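Local atomic coordinates of putative hydrolase YdeN (Bacillus subtilis, PDB entry 1UXO), a protein that is probably a serine hydrolase of the alpha/beta-hydrolase fold, a member of the RBBP9 family whose natural substrate is not established. Residues N40-L45 against E50-T55; F101-P106 against S147-Q152. The protein carries 2 engineered substitutions. All coordinates share one frame; numbering follows the deposited sequence.

Contact 1. Residues N40-L45 against E50-T55; sequences NMPNPL and EDWLDT
Met-41, deposited as selenomethionine, lies across one face of the Trp-52 indole, the two side chains running at about a right angle. Met-41 CB sits over the face of the Trp-52 five-membered ring, 3.4 Å from its centroid, a close CH-pi contact. CG follows over CD2 and CE3 toward the six-membered ring. The chain then bends at chi2 (-74°), which carries SE back toward the helix; Met-41 SE meets the Trp-52 five-membered ring obliquely at 4.3 Å from the centroid, a Met-aromatic contact. Beyond it Met-41 CE ends against CG2 of Thr-55, at 3.8 Å.

The indole is also held at its edge. Trp-52 NE1 donates to the backbone O of Pro-42 over 3.0 Å; the bond is bent, 140° at the hydrogen, and the acceptor stands 23° out of the ring plane. Met-41 thus holds the indole by a face and Pro-42 by its N-H, which probably limits its rotation. The Pro-42 ring packs on the helix itself: Pro-42 CD reaches 3.2 Å from Thr-55 OG1, and Pro-42 CG lies 3.9 Å from Asp-51 CB. A water also links Asn-43 ND2 to Asp-51 OD2, but only in the one conformer of Asn-43 described, so this bridge is doubtful.

Around this, His-11 NE2 is hydrogen-bonded to the backbone N of Met-41, which probably helps to place it; the rings of His-11 and Phe-114 also meet Trp-52. The contact packs the loop leaving edge strand 35-39 against helix 49-57, into which it leads, a strand-to-helix connection of the alpha/beta-hydrolase sheet, while Trp-52 reaches on to Ala-78 of helix 75-84 and Leu-74 in the loop before it.

Contact 2. Residues F101-P106 against S147-Q152; sequences FAKSLP and SKDLAQ
Lys-103 starts with CG between its backbone N and carbonyl carbon (chi1 66°) and then runs extended to NZ, while Asp-149 holds CG opposite its own backbone N (chi1 -175°); together these torsions bring the amine to the carboxylate. The two side chains meet at about a right angle, and Lys-103 NZ forms a salt bridge with OD2 of Asp-149 at 3.2 Å. The lysine approaches on the anti side of that oxygen, 25° out of the carboxylate plane. Asp-149 was modelled in two conformers, so the bridge is doubtful for the other.

One helix position further, Leu-150 turns its two methyls toward the loop: Leu-150 CD1 rests 4.0 Å from Ala-102 CB, and Leu-150 CD2 comes to 3.6 Å from the backbone N of Phe-101. That buried N has no hydrogen-bonding partner in the model, and a methyl can offer it none. The loop after strand 92-98 is thereby packed against helix 144-153 of the alpha/beta fold, with the Phe-101 ring close to the predicted catalytic Ser-73.

Lys-103 also makes a cation-pi contact with Phe-146. A methionine in its place would probably leave Asp-149 without its positive mate and forfeit that cation-pi attraction. The chemistry is thus divided: an ion pair between partly exposed residues, probably weakened by solvent, beside an apolar contact that is buried on the Leu-150 side.

The two contacts come in series along the chain, contact 1 closing before contact 2 opens, and their centres lie 21 Å apart with nearest atoms about 9 Å apart. Both join a loop following a strand of the same six-stranded parallel sheet to a helix: edge strand 35-39 and helix 49-57 in contact 1, inner strand 92-98 and helix 144-153 in contact 2. Helix 75-84 is a shared neighbour, touched by Trp-52 from one contact and by Phe-101 and Leu-150 from the other. The Trp-52 and Phe-101 side chains lie about 8 Å and 4 Å from that of Ser-73, so contact 2 adjoins the predicted charge-relay site through Phe-101, while contact 1 stands further off.

Contact 1. Residues N40-L45 against E50-T55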
ATOM      1  N   ASN A  40      -1.651  12.157   2.493  1.00 10.40           N
ATOM      2  CA  ASN A  40      -2.724  12.462   1.580  1.00 10.48           C
ATOM      3  C   ASN A  40      -2.178  12.663   0.184  1.00 11.34           C
ATOM      4  O   ASN A  40      -1.107  13.271  -0.001  1.00 11.20           O
ATOM      5  CB  ASN A  40      -3.463  13.709   2.020  1.00 10.78           C
ATOM      6  CG  ASN A  40      -4.303  13.480   3.230  1.00 12.24           C
ATOM      7  OD1 ASN A  40      -5.257  12.692   3.160  1.00 14.41           O
ATOM      8  ND2 ASN A  40      -3.977  14.145   4.351  1.00  9.82           N
HETATM    9  N   MSE A  41      -2.917  12.160  -0.801  1.00 10.92           N
HETATM   10  CA  MSE A  41      -2.584  12.366  -2.204  1.00 12.47           C
HETATM   11  C   MSE A  41      -3.451  13.474  -2.821  1.00 12.83           C
HETATM   12  O   MSE A  41      -4.590  13.688  -2.395  1.00 14.25           O
HETATM   13  CB  MSE A  41      -2.768  11.066  -2.975  1.00 11.83           C
HETATM   14  CG  MSE A  41      -1.894   9.945  -2.465  1.00 12.75           C
HETATM   15 SE   MSE A  41       0.025  10.139  -2.943  1.00 17.96          SE
HETATM   16  CE  MSE A  41       0.767  10.495  -1.073  1.00 16.06           C
ATOM     17  N   PRO A  42      -2.946  14.162  -3.839  1.00 12.93           N
ATOM     18  CA  PRO A  42      -3.747  15.216  -4.488  1.00 14.06           C
ATOM     19  C   PRO A  42      -4.922  14.682  -5.296  1.00 14.60           C
ATOM     20  O   PRO A  42      -4.852  13.664  -5.933  1.00 13.49           O
ATOM     21  CB  PRO A  42      -2.740  15.948  -5.373  1.00 14.56           C
ATOM     22  CG  PRO A  42      -1.614  15.060  -5.517  1.00 14.73           C
ATOM     23  CD  PRO A  42      -1.605  14.048  -4.408  1.00 13.41           C
ATOM     24  N   ASN A  43      -5.993  15.464  -5.280  1.00 14.73           N
ATOM     25  CA  ASN A  43      -7.160  15.242  -6.099  1.00 15.23           C
ATOM     26  C   ASN A  43      -7.657  13.800  -6.032  1.00 14.09           C
ATOM     27  O   ASN A  43      -7.677  13.124  -7.030  1.00 13.94           O
ATOM     28  CB  ASN A  43      -6.799  15.651  -7.506  1.00 16.13           C
ATOM     29  CG  ASN A  43      -6.761  17.203  -7.677  0.60 16.67           C
ATOM     30  OD1 ASN A  43      -7.542  17.923  -7.066  0.60 19.62           O
ATOM     31  ND2 ASN A  43      -5.728  17.698  -8.367  0.60 15.97           N
ATOM     32  N   PRO A  44      -8.034  13.313  -4.847  1.00 13.32           N
ATOM     33  CA  PRO A  44      -8.414  11.906  -4.690  1.00 13.61           C
ATOM     34  C   PRO A  44      -9.674  11.536  -5.510  1.00 14.88           C
ATOM     35  O   PRO A  44      -9.873  10.365  -5.824  1.00 13.99           O
ATOM     36  CB  PRO A  44      -8.607  11.764  -3.173  1.00 13.88           C
ATOM     37  CG  PRO A  44      -8.957  13.132  -2.721  1.00 15.18           C
ATOM     38  CD  PRO A  44      -8.101  14.039  -3.574  1.00 14.38           C
ATOM     39  N   LEU A  45     -10.487  12.518  -5.906  1.00 15.67           N
ATOM     40  CA  LEU A  45     -11.641  12.199  -6.793  1.00 17.97           C
ATOM     41  C   LEU A  45     -11.319  12.054  -8.288  1.00 17.52           C
ATOM     42  O   LEU A  45     -12.096  11.435  -9.032  1.00 17.69           O
ATOM     43  CB  LEU A  45     -12.755  13.216  -6.627  1.00 19.28           C
ATOM     44  CG  LEU A  45     -13.362  13.398  -5.239  1.00 22.74           C
ATOM     45  CD1 LEU A  45     -14.410  14.527  -5.344  1.00 26.31           C
ATOM     46  CD2 LEU A  45     -14.005  12.149  -4.741  1.00 24.41           C
ATOM     47  N   GLU A  50       1.104  10.950 -12.173  1.00 13.37           N
ATOM     48  CA  GLU A  50       2.259  11.854 -12.037  1.00 14.77           C
ATOM     49  C   GLU A  50       2.189  12.745 -10.798  1.00 13.20           C
ATOM     50  O   GLU A  50       3.173  12.954 -10.172  1.00 12.59           O
ATOM     51  CB  GLU A  50       2.530  12.680 -13.318  1.00 17.09           C
ATOM     52  CG  GLU A  50       2.932  11.780 -14.464  1.00 23.99           C
ATOM     53  CD  GLU A  50       4.137  10.861 -14.180  1.00 30.83           C
ATOM     54  OE1 GLU A  50       5.155  11.351 -13.582  1.00 34.16           O
ATOM     55  OE2 GLU A  50       4.043   9.649 -14.558  1.00 34.01           O
ATOM     56  N   ASP A  51       0.999  13.202 -10.435  1.00 12.51           N
ATOM     57  CA  ASP A  51       0.834  14.050  -9.250  1.00 12.24           C
ATOM     58  C   ASP A  51       0.980  13.224  -7.966  1.00 10.95           C
ATOM     59  O   ASP A  51       1.563  13.681  -7.034  1.00  9.72           O
ATOM     60  CB  ASP A  51      -0.494  14.766  -9.273  1.00 11.90           C
ATOM     61  CG  ASP A  51      -0.628  15.721 -10.466  1.00 16.82           C
ATOM     62  OD1 ASP A  51       0.406  16.316 -10.839  1.00 18.43           O
ATOM     63  OD2 ASP A  51      -1.725  15.923 -11.101  1.00 17.12           O
ATOM     64  N   TRP A  52       0.496  11.980  -7.956  1.00  9.39           N
ATOM     65  CA  TRP A  52       0.672  11.116  -6.782  1.00  9.10           C
ATOM     66  C   TRP A  52       2.206  10.834  -6.600  1.00  8.94           C
ATOM     67  O   TRP A  52       2.741  10.907  -5.448  1.00  8.80           O
ATOM     68  CB  TRP A  52      -0.154   9.830  -6.906  1.00  9.48           C
ATOM     69  CG  TRP A  52      -1.587  10.023  -6.578  1.00  9.80           C
ATOM     70  CD1 TRP A  52      -2.363  11.115  -6.860  1.00  9.14           C
ATOM     71  CD2 TRP A  52      -2.435   9.104  -5.863  1.00 10.81           C
ATOM     72  NE1 TRP A  52      -3.629  10.929  -6.371  1.00 11.01           N
ATOM     73  CE2 TRP A  52      -3.705   9.703  -5.760  1.00 10.51           C
ATOM     74  CE3 TRP A  52      -2.247   7.821  -5.302  1.00  9.89           C
ATOM     75  CZ2 TRP A  52      -4.785   9.102  -5.092  1.00 11.14           C
ATOM     76  CZ3 TRP A  52      -3.303   7.238  -4.633  1.00  9.90           C
ATOM     77  CH2 TRP A  52      -4.567   7.879  -4.533  1.00  9.63           C
ATOM     78  N   LEU A  53       2.902  10.496  -7.697  1.00  9.51           N
ATOM     79  CA  LEU A  53       4.356  10.304  -7.616  1.00 10.14           C
ATOM     80  C   LEU A  53       5.124  11.549  -7.149  1.00 10.30           C
ATOM     81  O   LEU A  53       6.055  11.434  -6.353  1.00  9.81           O
ATOM     82  CB  LEU A  53       4.913   9.815  -8.965  1.00 11.23           C
ATOM     83  CG  LEU A  53       4.419   8.432  -9.440  1.00 10.67           C
ATOM     84  CD1 LEU A  53       5.053   8.089 -10.824  1.00 14.00           C
ATOM     85  CD2 LEU A  53       4.671   7.356  -8.440  1.00 12.32           C
ATOM     86  N   ASP A  54       4.732  12.713  -7.630  1.00 11.39           N
ATOM     87  CA  ASP A  54       5.345  13.996  -7.174  1.00 11.87           C
ATOM     88  C   ASP A  54       5.119  14.217  -5.680  1.00 11.72           C
ATOM     89  O   ASP A  54       6.030  14.609  -4.984  1.00 11.90           O
ATOM     90  CB  ASP A  54       4.796  15.210  -7.939  1.00 14.11           C
ATOM     91  CG  ASP A  54       5.293  15.288  -9.359  1.00 15.94           C
ATOM     92  OD1 ASP A  54       6.304  14.664  -9.715  1.00 16.72           O
ATOM     93  OD2 ASP A  54       4.693  15.961 -10.215  1.00 20.66           O
ATOM     94  N   THR A  55       3.924  13.896  -5.155  1.00 10.23           N
ATOM     95  CA  THR A  55       3.697  13.984  -3.723  1.00 10.33           C
ATOM     96  C   THR A  55       4.559  13.006  -2.947  1.00 10.46           C
ATOM     97  O   THR A  55       5.192  13.369  -1.935  1.00 10.51           O
ATOM     98  CB  THR A  55       2.198  13.807  -3.421  1.00 10.41           C
ATOM     99  OG1 THR A  55       1.459  14.822  -4.065  1.00 12.34           O
ATOM    100  CG2 THR A  55       1.879  14.016  -1.997  1.00 11.61           C
TER
HETATM  101  O   HOH W   1      -3.872  15.991  -9.683  1.00 18.75           O

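Contact 2. Residues F101-P106 against S147-Q152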
ATOM      1  N   PHE A 101      -3.047  -4.173  -6.514  1.00  7.63           N
ATOM      2  CA  PHE A 101      -3.260  -4.634  -7.859  1.00  8.30           C
ATOM      3  C   PHE A 101      -2.237  -3.903  -8.766  1.00  9.13           C
ATOM      4  O   PHE A 101      -1.711  -2.842  -8.382  1.00  9.84           O
ATOM      5  CB  PHE A 101      -4.705  -4.380  -8.336  1.00  8.44           C
ATOM      6  CG  PHE A 101      -5.102  -2.927  -8.322  1.00  7.36           C
ATOM      7  CD1 PHE A 101      -5.095  -2.171  -9.490  1.00  8.59           C
ATOM      8  CD2 PHE A 101      -5.468  -2.318  -7.122  1.00  8.25           C
ATOM      9  CE1 PHE A 101      -5.453  -0.828  -9.468  1.00  9.70           C
ATOM     10  CE2 PHE A 101      -5.834  -0.966  -7.086  1.00  7.28           C
ATOM     11  CZ  PHE A 101      -5.815  -0.210  -8.252  1.00  9.35           C
ATOM     12  N   ALA A 102      -1.943  -4.497  -9.921  1.00  9.72           N
ATOM     13  CA  ALA A 102      -0.985  -3.920 -10.899  1.00 10.34           C
ATOM     14  C   ALA A 102      -1.496  -4.022 -12.364  1.00 10.91           C
ATOM     15  O   ALA A 102      -0.685  -4.082 -13.316  1.00 11.84           O
ATOM     16  CB  ALA A 102       0.362  -4.657 -10.793  1.00 10.26           C
ATOM     17  N   LYS A 103      -2.820  -4.096 -12.543  1.00 10.45           N
ATOM     18  CA  LYS A 103      -3.462  -4.078 -13.867  1.00  9.58           C
ATOM     19  C   LYS A 103      -4.837  -3.423 -13.782  1.00 10.22           C
ATOM     20  O   LYS A 103      -5.367  -3.189 -12.685  1.00  9.39           O
ATOM     21  CB  LYS A 103      -3.601  -5.463 -14.448  1.00 10.81           C
ATOM     22  CG  LYS A 103      -4.551  -6.418 -13.700  1.00 11.43           C
ATOM     23  CD  LYS A 103      -4.217  -7.843 -14.068  1.00 16.16           C
ATOM     24  CE  LYS A 103      -5.077  -8.819 -13.393  1.00 18.34           C
ATOM     25  NZ  LYS A 103      -4.795 -10.229 -13.806  1.00 23.22           N
ATOM     26  N   SER A 104      -5.410  -3.088 -14.943  1.00 11.04           N
ATOM     27  CA  SER A 104      -6.667  -2.355 -14.999  1.00 10.80           C
ATOM     28  C   SER A 104      -7.762  -3.000 -14.189  1.00  9.83           C
ATOM     29  O   SER A 104      -7.989  -4.221 -14.298  1.00  8.97           O
ATOM     30  CB  SER A 104      -7.178  -2.373 -16.456  1.00 11.49           C
ATOM     31  OG  SER A 104      -8.447  -1.826 -16.563  1.00 13.10           O
ATOM     32  N   LEU A 105      -8.490  -2.184 -13.442  1.00  9.64           N
ATOM     33  CA  LEU A 105      -9.686  -2.600 -12.746  1.00  9.42           C
ATOM     34  C   LEU A 105     -10.915  -2.397 -13.647  1.00  9.30           C
ATOM     35  O   LEU A 105     -11.249  -1.262 -14.013  1.00  8.55           O
ATOM     36  CB  LEU A 105      -9.863  -1.771 -11.466  1.00  9.41           C
ATOM     37  CG  LEU A 105      -8.745  -1.895 -10.422  1.00 10.44           C
ATOM     38  CD1 LEU A 105      -9.179  -1.051  -9.232  1.00 10.88           C
ATOM     39  CD2 LEU A 105      -8.453  -3.349 -10.004  1.00 11.24           C
ATOM     40  N   PRO A 106     -11.556  -3.476 -14.074  1.00  9.70           N
ATOM     41  CA  PRO A 106     -12.701  -3.305 -14.969  1.00 10.69           C
ATOM     42  C   PRO A 106     -13.789  -2.348 -14.489  1.00 10.36           C
ATOM     43  O   PRO A 106     -14.413  -1.695 -15.330  1.00 11.68           O
ATOM     44  CB  PRO A 106     -13.220  -4.728 -15.144  1.00 10.67           C
ATOM     45  CG  PRO A 106     -12.029  -5.544 -14.906  1.00 12.31           C
ATOM     46  CD  PRO A 106     -11.315  -4.895 -13.763  1.00 10.81           C
ATOM     47  N   SER A 147      -4.904  -9.536  -6.737  1.00  8.86           N
ATOM     48  CA  SER A 147      -4.011  -9.339  -5.596  1.00  8.54           C
ATOM     49  C   SER A 147      -3.099 -10.557  -5.436  1.00  8.20           C
ATOM     50  O   SER A 147      -1.923 -10.429  -5.161  1.00  7.77           O
ATOM     51  CB  SER A 147      -4.804  -9.085  -4.309  1.00  7.69           C
ATOM     52  OG  SER A 147      -5.497  -7.852  -4.384  1.00 10.25           O
ATOM     53  N   LYS A 148      -3.637 -11.746  -5.665  1.00  8.92           N
ATOM     54  CA  LYS A 148      -2.850 -12.957  -5.610  1.00  8.89           C
ATOM     55  C   LYS A 148      -1.794 -12.969  -6.750  1.00  9.18           C
ATOM     56  O   LYS A 148      -0.641 -13.328  -6.518  1.00  9.22           O
ATOM     57  CB  LYS A 148      -3.785 -14.199  -5.710  1.00 10.01           C
ATOM     58  CG  LYS A 148      -3.000 -15.519  -5.615  1.00 12.16           C
ATOM     59  CD  LYS A 148      -3.877 -16.725  -5.307  1.00 16.43           C
ATOM     60  CE  LYS A 148      -3.101 -17.827  -4.593  1.00 20.34           C
ATOM     61  NZ  LYS A 148      -3.889 -18.951  -3.968  1.00 17.59           N
ATOM     62  N   ASP A 149      -2.200 -12.512  -7.945  1.00  9.11           N
ATOM     63  CA  ASP A 149      -1.339 -12.378  -9.131  1.00 10.36           C
ATOM     64  C   ASP A 149      -0.193 -11.462  -8.779  1.00  8.79           C
ATOM     65  O   ASP A 149       0.965 -11.807  -8.992  1.00  8.55           O
ATOM     66  CB  ASP A 149      -2.147 -11.741 -10.259  1.00 11.51           C
ATOM     67  CG  ASP A 149      -1.417 -11.640 -11.638  0.70 15.74           C
ATOM     68  OD1 ASP A 149      -0.310 -12.220 -11.843  0.70 20.14           O
ATOM     69  OD2 ASP A 149      -1.871 -10.897 -12.570  0.70 18.93           O
ATOM     70  N   LEU A 150      -0.497 -10.304  -8.191  1.00  7.99           N
ATOM     71  CA  LEU A 150       0.545  -9.358  -7.821  1.00  7.45           C
ATOM     72  C   LEU A 150       1.504  -9.951  -6.769  1.00  7.71           C
ATOM     73  O   LEU A 150       2.750  -9.802  -6.889  1.00  6.61           O
ATOM     74  CB  LEU A 150      -0.106  -8.061  -7.281  1.00  8.24           C
ATOM     75  CG  LEU A 150       0.841  -7.067  -6.645  1.00  7.70           C
ATOM     76  CD1 LEU A 150       1.920  -6.650  -7.644  1.00  8.96           C
ATOM     77  CD2 LEU A 150       0.153  -5.872  -6.104  1.00 10.74           C
ATOM     78  N   ALA A 151       0.937 -10.630  -5.738  1.00  7.23           N
ATOM     79  CA  ALA A 151       1.754 -11.286  -4.740  1.00  6.68           C
ATOM     80  C   ALA A 151       2.764 -12.257  -5.364  1.00  6.94           C
ATOM     81  O   ALA A 151       3.932 -12.331  -4.976  1.00  7.60           O
ATOM     82  CB  ALA A 151       0.898 -11.961  -3.669  1.00  6.53           C
ATOM     83  N   GLN A 152       2.324 -12.979  -6.352  1.00  9.10           N
ATOM     84  CA  GLN A 152       3.257 -13.857  -7.077  1.00  9.91           C
ATOM     85  C   GLN A 152       4.319 -13.095  -7.847  1.00  8.72           C
ATOM     86  O   GLN A 152       5.508 -13.478  -7.855  1.00  9.33           O
ATOM     87  CB  GLN A 152       2.510 -14.763  -8.053  1.00 10.96           C
ATOM     88  CG  GLN A 152       1.549 -15.717  -7.416  1.00 14.09           C
ATOM     89  CD  GLN A 152       0.556 -16.338  -8.357  1.00 17.26           C
ATOM     90  OE1 GLN A 152       0.376 -15.880  -9.516  1.00 20.55           O
ATOM     91  NE2 GLN A 152      -0.168 -17.333  -7.853  1.00 19.47           N
TER